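BtGH115A (Bacteroides thetaiotaomicron, PDB 5BY3) is a family GH115 glycoside hydrolase, a 4-O-methyl-alpha-glucuronidase with specificity for decorated arabinogalactans. Local coordinates at residues A[553-564]-A[599-607]; A[129-137]-A[437-445]. All blocks are in the same frame, centred on the assembly; numbering follows the deposited sequence. Where two conformers were deposited one is given.

Contact 1. Residues A[553-564]-A[599-607]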
loop_
_atom_site.group_PDB
_atom_site.type_symbol
_atom_site.label_atom_id
_atom_site.label_comp_id
_atom_site.label_asym_id
_atom_site.label_seq_id
_atom_site.Cartn_x
_atom_site.Cartn_y
_atom_site.Cartn_z
ATOM N N SER A 553 -21.245 1.735 -11.318
ATOM C CA SER A 553 -20.406 2.661 -10.564
ATOM C C SER A 553 -19.057 2.032 -10.139
ATOM O O SER A 553 -18.020 2.653 -10.298
ATOM C CB SER A 553 -21.180 3.217 -9.367
ATOM O OG SER A 553 -22.329 3.936 -9.805
ATOM N N ALA A 554 -19.058 0.798 -9.652
ATOM C CA ALA A 554 -17.799 0.131 -9.307
ATOM C C ALA A 554 -16.926 0.010 -10.538
ATOM O O ALA A 554 -15.679 0.119 -10.479
ATOM C CB ALA A 554 -18.049 -1.242 -8.704
ATOM N N TYR A 555 -17.570 -0.179 -11.676
ATOM C CA TYR A 555 -16.779 -0.280 -12.887
ATOM C C TYR A 555 -16.115 1.071 -13.202
ATOM O O TYR A 555 -14.948 1.109 -13.568
ATOM C CB TYR A 555 -17.621 -0.796 -14.056
ATOM C CG TYR A 555 -16.815 -1.107 -15.299
ATOM C CD1 TYR A 555 -15.975 -2.235 -15.357
ATOM C CD2 TYR A 555 -16.877 -0.273 -16.406
ATOM C CE1 TYR A 555 -15.235 -2.521 -16.497
ATOM C CE2 TYR A 555 -16.155 -0.559 -17.552
ATOM C CZ TYR A 555 -15.339 -1.664 -17.590
ATOM O OH TYR A 555 -14.637 -1.917 -18.723
ATOM N N PHE A 556 -16.824 2.173 -13.032
ATOM C CA PHE A 556 -16.205 3.431 -13.399
ATOM C C PHE A 556 -15.044 3.710 -12.432
ATOM O O PHE A 556 -13.942 4.068 -12.840
ATOM C CB PHE A 556 -17.211 4.598 -13.447
ATOM C CG PHE A 556 -16.633 5.852 -14.057
ATOM C CD1 PHE A 556 -16.711 6.076 -15.433
ATOM C CD2 PHE A 556 -15.963 6.798 -13.255
ATOM C CE1 PHE A 556 -16.130 7.221 -15.999
ATOM C CE2 PHE A 556 -15.399 7.942 -13.806
ATOM C CZ PHE A 556 -15.488 8.162 -15.178
ATOM N N GLU A 557 -15.330 3.496 -11.159
ATOM C CA GLU A 557 -14.393 3.663 -10.054
ATOM C C GLU A 557 -13.141 2.801 -10.123
ATOM O O GLU A 557 -12.044 3.328 -9.951
ATOM C CB GLU A 557 -15.122 3.432 -8.726
ATOM C CG GLU A 557 -16.006 4.595 -8.359
ATOM C CD GLU A 557 -16.944 4.272 -7.242
ATOM O OE1 GLU A 557 -16.464 3.883 -6.158
ATOM O OE2 GLU A 557 -18.168 4.442 -7.448
ATOM N N LEU A 558 -13.310 1.514 -10.435
ATOM C CA LEU A 558 -12.223 0.531 -10.320
ATOM C C LEU A 558 -11.518 0.177 -11.626
ATOM O O LEU A 558 -10.358 -0.214 -11.612
ATOM C CB LEU A 558 -12.745 -0.729 -9.632
ATOM C CG LEU A 558 -13.432 -0.468 -8.258
ATOM C CD1 LEU A 558 -14.232 -1.668 -7.807
ATOM C CD2 LEU A 558 -12.464 -0.084 -7.164
ATOM N N VAL A 559 -12.202 0.317 -12.752
ATOM C CA VAL A 559 -11.617 -0.001 -14.056
ATOM C C VAL A 559 -11.590 1.218 -14.974
ATOM O O VAL A 559 -10.525 1.634 -15.395
ATOM C CB VAL A 559 -12.319 -1.224 -14.736
ATOM C CG1 VAL A 559 -11.621 -1.612 -16.014
ATOM C CG2 VAL A 559 -12.289 -2.439 -13.836
ATOM N N LYS A 560 -12.748 1.799 -15.268
ATOM C CA LYS A 560 -12.854 2.793 -16.341
ATOM C C LYS A 560 -12.103 4.087 -16.003
ATOM O O LYS A 560 -11.288 4.528 -16.802
ATOM C CB LYS A 560 -14.326 3.045 -16.715
ATOM C CG LYS A 560 -14.547 3.739 -18.052
ATOM C CD LYS A 560 -15.974 3.556 -18.547
ATOM C CE LYS A 560 -16.164 4.124 -19.946
ATOM N NZ LYS A 560 -16.634 5.533 -19.895
ATOM N N TYR A 561 -12.335 4.680 -14.834
ATOM C CA TYR A 561 -11.583 5.903 -14.484
ATOM C C TYR A 561 -10.061 5.713 -14.503
ATOM O O TYR A 561 -9.418 6.505 -15.184
ATOM C CB TYR A 561 -12.042 6.589 -13.177
ATOM C CG TYR A 561 -11.362 7.954 -12.954
ATOM C CD1 TYR A 561 -11.852 9.122 -13.583
ATOM C CD2 TYR A 561 -10.213 8.072 -12.158
ATOM C CE1 TYR A 561 -11.227 10.347 -13.407
ATOM C CE2 TYR A 561 -9.601 9.281 -11.984
ATOM C CZ TYR A 561 -10.107 10.419 -12.607
ATOM O OH TYR A 561 -9.469 11.630 -12.440
ATOM N N PRO A 562 -9.482 4.687 -13.788
ATOM C CA PRO A 562 -7.992 4.631 -13.826
ATOM C C PRO A 562 -7.387 4.276 -15.165
ATOM O O PRO A 562 -6.414 4.905 -15.565
ATOM C CB PRO A 562 -7.610 3.597 -12.747
ATOM C CG PRO A 562 -8.859 2.821 -12.465
ATOM C CD PRO A 562 -10.043 3.694 -12.844
ATOM N N VAL A 563 -7.941 3.313 -15.886
ATOM C CA VAL A 563 -7.404 2.995 -17.232
ATOM C C VAL A 563 -7.532 4.177 -18.207
ATOM O O VAL A 563 -6.574 4.490 -18.934
ATOM C CB VAL A 563 -7.955 1.670 -17.868
ATOM C CG1 VAL A 563 -7.545 1.561 -19.344
ATOM C CG2 VAL A 563 -7.414 0.447 -17.139
ATOM N N GLN A 564 -8.686 4.840 -18.221
ATOM C CA GLN A 564 -8.885 5.896 -19.193
ATOM C C GLN A 564 -8.219 7.186 -18.749
ATOM O O GLN A 564 -7.736 7.971 -19.585
ATOM C CB GLN A 564 -10.356 6.073 -19.540
ATOM C CG GLN A 564 -10.963 4.895 -20.323
ATOM C CD GLN A 564 -12.354 5.202 -20.906
ATOM O OE1 GLN A 564 -13.200 5.866 -20.296
ATOM N NE2 GLN A 564 -12.588 4.697 -22.097
ATOM N N LEU A 599 -13.717 12.869 -17.473
ATOM C CA LEU A 599 -13.651 11.669 -16.631
ATOM C C LEU A 599 -13.732 12.028 -15.124
ATOM O O LEU A 599 -14.413 11.345 -14.375
ATOM C CB LEU A 599 -12.394 10.853 -16.959
ATOM C CG LEU A 599 -12.400 10.192 -18.355
ATOM C CD1 LEU A 599 -11.028 9.708 -18.799
ATOM C CD2 LEU A 599 -13.336 9.025 -18.377
ATOM N N THR A 600 -13.096 13.130 -14.709
ATOM C CA THR A 600 -13.082 13.521 -13.304
ATOM C C THR A 600 -14.434 14.110 -12.862
ATOM O O THR A 600 -14.859 13.905 -11.683
ATOM C CB THR A 600 -11.923 14.490 -13.021
ATOM O OG1 THR A 600 -10.740 13.926 -13.556
ATOM C CG2 THR A 600 -11.734 14.756 -11.519
ATOM N N GLN A 601 -15.095 14.826 -13.783
ATOM C CA GLN A 601 -16.473 15.304 -13.549
ATOM C C GLN A 601 -17.421 14.138 -13.344
ATOM O O GLN A 601 -18.285 14.178 -12.470
ATOM C CB GLN A 601 -17.005 16.164 -14.705
ATOM C CG GLN A 601 -16.596 17.635 -14.705
ATOM C CD GLN A 601 -17.434 18.515 -13.777
ATOM O OE1 GLN A 601 -17.935 18.071 -12.728
ATOM N NE2 GLN A 601 -17.571 19.792 -14.155
ATOM N N HIS A 602 -17.263 13.095 -14.153
ATOM C CA HIS A 602 -18.112 11.920 -14.024
ATOM C C HIS A 602 -17.905 11.240 -12.657
ATOM O O HIS A 602 -18.888 10.949 -11.966
ATOM C CB HIS A 602 -17.937 10.959 -15.198
ATOM C CG HIS A 602 -19.008 9.919 -15.282
ATOM N ND1 HIS A 602 -20.302 10.209 -15.647
ATOM C CD2 HIS A 602 -18.982 8.588 -15.034
ATOM C CE1 HIS A 602 -21.025 9.104 -15.626
ATOM N NE2 HIS A 602 -20.242 8.102 -15.270
ATOM N N TYR A 603 -16.639 11.070 -12.257
ATOM C CA TYR A 603 -16.283 10.502 -10.950
ATOM C C TYR A 603 -17.050 11.195 -9.825
ATOM O O TYR A 603 -17.674 10.557 -8.960
ATOM C CB TYR A 603 -14.771 10.665 -10.670
ATOM C CG TYR A 603 -14.213 9.691 -9.653
ATOM C CD1 TYR A 603 -14.397 9.883 -8.285
ATOM C CD2 TYR A 603 -13.510 8.558 -10.074
ATOM C CE1 TYR A 603 -13.886 8.999 -7.365
ATOM C CE2 TYR A 603 -13.001 7.651 -9.168
ATOM C CZ TYR A 603 -13.177 7.880 -7.815
ATOM O OH TYR A 603 -12.683 6.967 -6.930
ATOM N N ASN A 604 -16.983 12.520 -9.870
ATOM C CA ASN A 604 -17.457 13.375 -8.818
ATOM C C ASN A 604 -18.983 13.536 -8.843
ATOM O O ASN A 604 -19.549 14.206 -7.970
ATOM C CB ASN A 604 -16.713 14.726 -8.917
ATOM C CG ASN A 604 -15.355 14.706 -8.195
ATOM O OD1 ASN A 604 -15.254 14.286 -7.033
ATOM N ND2 ASN A 604 -14.308 15.167 -8.881
ATOM N N SER A 605 -19.641 12.903 -9.819
ATOM C CA SER A 605 -21.098 13.040 -10.004
ATOM C C SER A 605 -21.825 11.700 -9.977
ATOM O O SER A 605 -23.045 11.662 -9.946
ATOM C CB SER A 605 -21.438 13.830 -11.289
ATOM O OG SER A 605 -21.053 13.125 -12.452
ATOM N N LEU A 606 -21.063 10.604 -9.988
ATOM C CA LEU A 606 -21.588 9.241 -9.794
ATOM C C LEU A 606 -22.377 9.152 -8.488
ATOM O O LEU A 606 -22.056 9.852 -7.499
ATOM C CB LEU A 606 -20.427 8.256 -9.625
ATOM C CG LEU A 606 -19.348 7.928 -10.621
ATOM C CD1 LEU A 606 -18.163 7.473 -9.814
ATOM C CD2 LEU A 606 -19.775 6.792 -11.533
ATOM N N GLU A 607 -23.359 8.250 -8.487
ATOM C CA GLU A 607 -24.228 7.938 -7.334
ATOM C C GLU A 607 -24.764 9.185 -6.602
ATOM O O GLU A 607 -24.614 9.326 -5.383
ATOM C CB GLU A 607 -23.523 6.959 -6.383
ATOM C CG GLU A 607 -23.222 5.596 -7.001
ATOM C CD GLU A 607 -24.439 4.689 -7.228
ATOM O OE1 GLU A 607 -25.517 4.866 -6.583
ATOM O OE2 GLU A 607 -24.311 3.754 -8.049
HETATM O O HOH W 1 -11.807 4.674 -7.395
#

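Contact 2. Residues A[129-137]-A[437-445]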
loop_
_atom_site.group_PDB
_atom_site.type_symbol
_atom_site.label_atom_id
_atom_site.label_comp_id
_atom_site.label_asym_id
_atom_site.label_seq_id
_atom_site.Cartn_x
_atom_site.Cartn_y
_atom_site.Cartn_z
ATOM N N VAL A 129 -20.499 -10.460 0.407
ATOM C CA VAL A 129 -20.383 -9.006 0.606
ATOM C C VAL A 129 -18.912 -8.551 0.541
ATOM O O VAL A 129 -18.100 -8.937 1.376
ATOM C CB VAL A 129 -21.061 -8.551 1.930
ATOM C CG1 VAL A 129 -21.081 -7.036 2.063
ATOM C CG2 VAL A 129 -22.477 -9.107 2.034
ATOM N N SER A 130 -18.584 -7.751 -0.477
ATOM C CA SER A 130 -17.256 -7.167 -0.650
ATOM C C SER A 130 -16.941 -6.143 0.467
ATOM O O SER A 130 -17.846 -5.418 0.917
ATOM C CB SER A 130 -17.197 -6.482 -2.030
ATOM O OG SER A 130 -16.229 -5.440 -2.121
ATOM N N PRO A 131 -15.659 -6.064 0.905
ATOM C CA PRO A 131 -15.172 -4.891 1.663
ATOM C C PRO A 131 -15.571 -3.523 1.079
ATOM O O PRO A 131 -15.736 -2.561 1.838
ATOM C CB PRO A 131 -13.644 -5.039 1.586
ATOM C CG PRO A 131 -13.445 -6.526 1.591
ATOM C CD PRO A 131 -14.629 -7.131 0.855
ATOM N N TRP A 132 -15.730 -3.446 -0.238
ATOM C CA TRP A 132 -16.007 -2.197 -0.922
ATOM C C TRP A 132 -17.496 -1.998 -1.305
ATOM O O TRP A 132 -17.831 -1.095 -2.102
ATOM C CB TRP A 132 -15.118 -2.118 -2.142
ATOM C CG TRP A 132 -13.706 -2.439 -1.816
ATOM C CD1 TRP A 132 -13.109 -3.638 -1.905
ATOM C CD2 TRP A 132 -12.733 -1.537 -1.298
ATOM N NE1 TRP A 132 -11.795 -3.550 -1.488
ATOM C CE2 TRP A 132 -11.549 -2.267 -1.105
ATOM C CE3 TRP A 132 -12.754 -0.179 -0.975
ATOM C CZ2 TRP A 132 -10.389 -1.689 -0.629
ATOM C CZ3 TRP A 132 -11.605 0.409 -0.501
ATOM C CH2 TRP A 132 -10.428 -0.344 -0.330
ATOM N N GLU A 133 -18.351 -2.868 -0.754
ATOM C CA GLU A 133 -19.807 -2.732 -0.705
ATOM C C GLU A 133 -20.246 -1.265 -0.714
ATOM O O GLU A 133 -20.991 -0.816 -1.591
ATOM C CB GLU A 133 -20.288 -3.441 0.572
ATOM C CG GLU A 133 -21.728 -3.216 1.014
ATOM C CD GLU A 133 -21.884 -2.156 2.080
ATOM O OE1 GLU A 133 -21.152 -2.174 3.099
ATOM O OE2 GLU A 133 -22.783 -1.305 1.898
ATOM N N TRP A 134 -19.761 -0.516 0.259
ATOM C CA TRP A 134 -20.041 0.895 0.332
ATOM C C TRP A 134 -18.960 1.730 -0.354
ATOM O O TRP A 134 -19.306 2.688 -1.067
ATOM C CB TRP A 134 -20.211 1.330 1.781
ATOM C CG TRP A 134 -20.837 2.710 1.877
ATOM C CD1 TRP A 134 -22.178 3.033 1.767
ATOM C CD2 TRP A 134 -20.141 3.944 2.101
ATOM N NE1 TRP A 134 -22.338 4.390 1.910
ATOM C CE2 TRP A 134 -21.115 4.977 2.109
ATOM C CE3 TRP A 134 -18.796 4.270 2.316
ATOM C CZ2 TRP A 134 -20.787 6.314 2.313
ATOM C CZ3 TRP A 134 -18.457 5.605 2.515
ATOM C CH2 TRP A 134 -19.457 6.621 2.506
ATOM N N TRP A 135 -17.684 1.359 -0.141
ATOM C CA TRP A 135 -16.542 2.216 -0.468
ATOM C C TRP A 135 -16.188 2.259 -1.969
ATOM O O TRP A 135 -15.518 3.200 -2.453
ATOM C CB TRP A 135 -15.319 1.860 0.394
ATOM C CG TRP A 135 -15.321 2.552 1.768
ATOM C CD1 TRP A 135 -15.819 2.047 2.972
ATOM C CD2 TRP A 135 -14.840 3.868 2.062
ATOM N NE1 TRP A 135 -15.649 2.974 3.970
ATOM C CE2 TRP A 135 -15.047 4.093 3.446
ATOM C CE3 TRP A 135 -14.240 4.887 1.288
ATOM C CZ2 TRP A 135 -14.698 5.291 4.060
ATOM C CZ3 TRP A 135 -13.878 6.070 1.901
ATOM C CH2 TRP A 135 -14.129 6.274 3.283
ATOM N N ALA A 136 -16.640 1.254 -2.706
ATOM C CA ALA A 136 -16.614 1.359 -4.153
ATOM C C ALA A 136 -17.944 0.937 -4.771
ATOM O O ALA A 136 -18.000 0.580 -5.932
ATOM C CB ALA A 136 -15.448 0.583 -4.741
ATOM N N ASP A 137 -19.004 0.962 -3.967
ATOM C CA ASP A 137 -20.376 0.721 -4.450
ATOM C C ASP A 137 -20.529 -0.638 -5.065
ATOM O O ASP A 137 -21.282 -0.788 -6.032
ATOM C CB ASP A 137 -20.821 1.783 -5.472
ATOM C CG ASP A 137 -20.605 3.174 -4.969
ATOM O OD1 ASP A 137 -21.407 3.634 -4.121
ATOM O OD2 ASP A 137 -19.609 3.799 -5.386
ATOM N N ILE A 437 -7.480 6.797 0.365
ATOM C CA ILE A 437 -8.091 5.457 0.165
ATOM C C ILE A 437 -8.439 5.213 -1.327
ATOM O O ILE A 437 -7.769 4.427 -1.990
ATOM C CB ILE A 437 -9.314 5.145 1.083
ATOM C CG1 ILE A 437 -8.982 5.400 2.591
ATOM C CG2 ILE A 437 -9.881 3.752 0.768
ATOM C CD1 ILE A 437 -10.186 5.352 3.535
ATOM N N LYS A 438 -9.460 5.884 -1.852
ATOM C CA LYS A 438 -9.763 5.790 -3.299
ATOM C C LYS A 438 -8.666 6.595 -4.034
ATOM O O LYS A 438 -8.335 7.672 -3.577
ATOM C CB LYS A 438 -11.202 6.285 -3.587
ATOM C CG LYS A 438 -12.246 5.599 -2.674
ATOM C CD LYS A 438 -13.682 6.117 -2.815
ATOM C CE LYS A 438 -14.266 5.835 -4.187
ATOM N NZ LYS A 438 -14.225 4.385 -4.553
ATOM N N PRO A 439 -8.063 6.090 -5.114
ATOM C CA PRO A 439 -8.517 4.920 -5.848
ATOM C C PRO A 439 -7.476 3.765 -5.815
ATOM O O PRO A 439 -7.001 3.335 -6.859
ATOM C CB PRO A 439 -8.618 5.494 -7.262
ATOM C CG PRO A 439 -7.370 6.372 -7.376
ATOM C CD PRO A 439 -7.215 6.961 -5.964
ATOM N N ALA A 440 -7.119 3.313 -4.623
ATOM C CA ALA A 440 -6.104 2.286 -4.364
ATOM C C ALA A 440 -6.753 1.055 -3.777
ATOM O O ALA A 440 -6.060 0.230 -3.123
ATOM C CB ALA A 440 -5.090 2.817 -3.346
ATOM N N GLU A 441 -8.080 0.977 -3.943
ATOM C CA GLU A 441 -8.894 -0.091 -3.415
ATOM C C GLU A 441 -8.251 -1.473 -3.589
ATOM O O GLU A 441 -8.194 -2.301 -2.659
ATOM C CB GLU A 441 -10.246 -0.100 -4.108
ATOM C CG GLU A 441 -11.106 1.145 -3.889
ATOM C CD GLU A 441 -11.026 2.165 -5.027
ATOM O OE1 GLU A 441 -10.110 2.097 -5.878
ATOM O OE2 GLU A 441 -11.923 3.042 -5.075
ATOM N N TYR A 442 -7.744 -1.726 -4.783
ATOM C CA TYR A 442 -7.201 -3.019 -5.041
ATOM C C TYR A 442 -5.909 -3.265 -4.225
ATOM O O TYR A 442 -5.851 -4.267 -3.476
ATOM C CB TYR A 442 -7.009 -3.309 -6.551
ATOM C CG TYR A 442 -6.378 -4.684 -6.692
ATOM C CD1 TYR A 442 -7.108 -5.830 -6.362
ATOM C CD2 TYR A 442 -5.024 -4.837 -7.025
ATOM C CE1 TYR A 442 -6.524 -7.075 -6.415
ATOM C CE2 TYR A 442 -4.437 -6.106 -7.079
ATOM C CZ TYR A 442 -5.207 -7.209 -6.773
ATOM O OH TYR A 442 -4.685 -8.462 -6.807
ATOM N N GLN A 443 -4.908 -2.380 -4.353
ATOM C CA GLN A 443 -3.615 -2.549 -3.628
ATOM C C GLN A 443 -3.784 -2.698 -2.100
ATOM O O GLN A 443 -3.104 -3.517 -1.467
ATOM C CB GLN A 443 -2.621 -1.423 -3.926
ATOM C CG GLN A 443 -2.127 -1.344 -5.382
ATOM C CD GLN A 443 -2.973 -0.438 -6.302
ATOM O OE1 GLN A 443 -4.117 -0.084 -5.980
ATOM N NE2 GLN A 443 -2.415 -0.072 -7.458
ATOM N N ILE A 444 -4.732 -1.936 -1.552
ATOM C CA ILE A 444 -5.065 -1.933 -0.153
ATOM C C ILE A 444 -5.548 -3.329 0.225
ATOM O O ILE A 444 -5.105 -3.890 1.228
ATOM C CB ILE A 444 -6.130 -0.857 0.174
ATOM C CG1 ILE A 444 -5.545 0.558 -0.018
ATOM C CG2 ILE A 444 -6.697 -1.023 1.596
ATOM C CD1 ILE A 444 -6.579 1.682 -0.068
ATOM N N GLU A 445 -6.435 -3.903 -0.570
ATOM C CA GLU A 445 -6.966 -5.200 -0.209
ATOM C C GLU A 445 -5.893 -6.287 -0.366
ATOM O O GLU A 445 -5.812 -7.225 0.445
ATOM C CB GLU A 445 -8.208 -5.533 -1.024
ATOM C CG GLU A 445 -8.917 -6.797 -0.551
ATOM C CD GLU A 445 -10.231 -7.046 -1.253
ATOM O OE1 GLU A 445 -10.867 -6.082 -1.725
ATOM O OE2 GLU A 445 -10.641 -8.226 -1.319
#

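Contact 1. Residues A[553-564]-A[599-607]
Tyr561 reaches from helix 553-564 to the last turn of helix 599-603. Its CG lies anti to the backbone N (chi1 -172°), which carries the ring across the gap between the helices. CB meets CD2 of Tyr603, and CG comes closer to the same atom, at 3.6 Å. Tyr603 turns its edge to the Tyr561 face in a T-shaped stack, with the planes at 68°. Further out, CD1 and CE1 run along the peptide of Leu599, whose C and the N of Thr600 lie at the ring edge. CE1 also touches CB of Leu599. At the tip, OH of Tyr561 donates to OG1 of Thr600, 2.9 Å away. The same OH is bonded to Trp405, and OG1 of Thr600 to the backbone O of Ile596.

A second edge-to-face pair uses Phe556 and His602, the residue next to Tyr603. CD2 of His602 stands over the centre of the Phe556 ring, 3.3 Å from CE1. Beside it, CD2 of Leu606 packs on CB of Phe556 at 3.9 Å. At the end of the contact OG of Ser553 donates to OE2 of Glu607, at 2.7 Å, on the anti side of the carboxylate. A water also joins the two segments: it donates to O of Glu557 and accepts from OH of Tyr603. In the wider pi-type turn at 556-560, N of Tyr561 bonds to O of Phe556 instead of O of Glu557, and the water donates to the latter. The helix kinks further on, at Pro562.

The axes of segments 553-564 and 599-603 run antiparallel, at 162°, and approach to 10.5 Å. Helices 476-495 and 523-543 also touch helix 552-580. This is helical-bundle packing, with aromatic rings and leucines between neighbouring helices 552-580 and 587-603.

Contact 2. Residues A[129-137]-A[437-445]
Trp132 lies with one face of its indole against the start of helix 441-445. CB of Glu441 sits directly over the six-membered ring, 3.7 Å from its centroid, as a CH-pi contact. CG of Glu441 reaches CZ3 at 3.5 Å. The Glu441 carboxylate is turned steeply to the indole, at 76°. Glu445 comes to the edge instead. Its extended chain passes the indole in the opposite direction, and its carboxylate is only 23° from the ring plane. NE1 of Trp132 donates to OE1 of Glu445 over 2.7 Å, with an N-H...O angle of 146°. The acceptor lies almost in the ring plane and is met on its anti side. OE1 also accepts from Trp469, while OE2 pairs with Arg472, so both oxygens of this buried carboxylate are held. CG2 of Ile437 adds a contact at another edge of Trp132.

The 129-137 loop follows helix 113-126. It makes a type I turn from Ser130 to Glu133, and OG of Ser130 accepts from N of Trp132 in an ST turn. The other segment follows strand 429-433 of the eight-stranded parallel sheet, the barrel strands of the TIM-barrel clan, and leads into helix 441-452.

Trp135 meets Ile437 at about a right angle, with CD1 of the isoleucine over one face, 4.1 Å from CH2. Lys438 runs past the edge of this ring. Bends at chi3 and chi4 bring NZ round to O of Trp135, 2.7 Å away and in the carbonyl plane. The same NZ forms a salt bridge with OE2 of Glu441, also at 2.7 Å. Glu557 of helix 552-580 supplies a second carboxylate to this NZ.

How the contacts relate
Both segments of contact 2 precede those of contact 1 in the chain, and the centres are about 13 Å apart. They meet directly through Glu557 on helix 552-580. Its OE1 bridges to NZ of Lys438, 2.8 Å away, and packs on Ala136. Contact 2 ties the loop after helix 113-126 to the segment following barrel strand 429-433. Contact 1 joins helices 552-580 and 587-603. Together they bring the 129-137 loop, the barrel and the later helices into one buried region of the single chain. The nickel ion, bound at Leu404 and Asp436, the latter directly before segment 437-445, is about 9 Å from the side chain of Tyr603 and about 8 Å from that of Lys438.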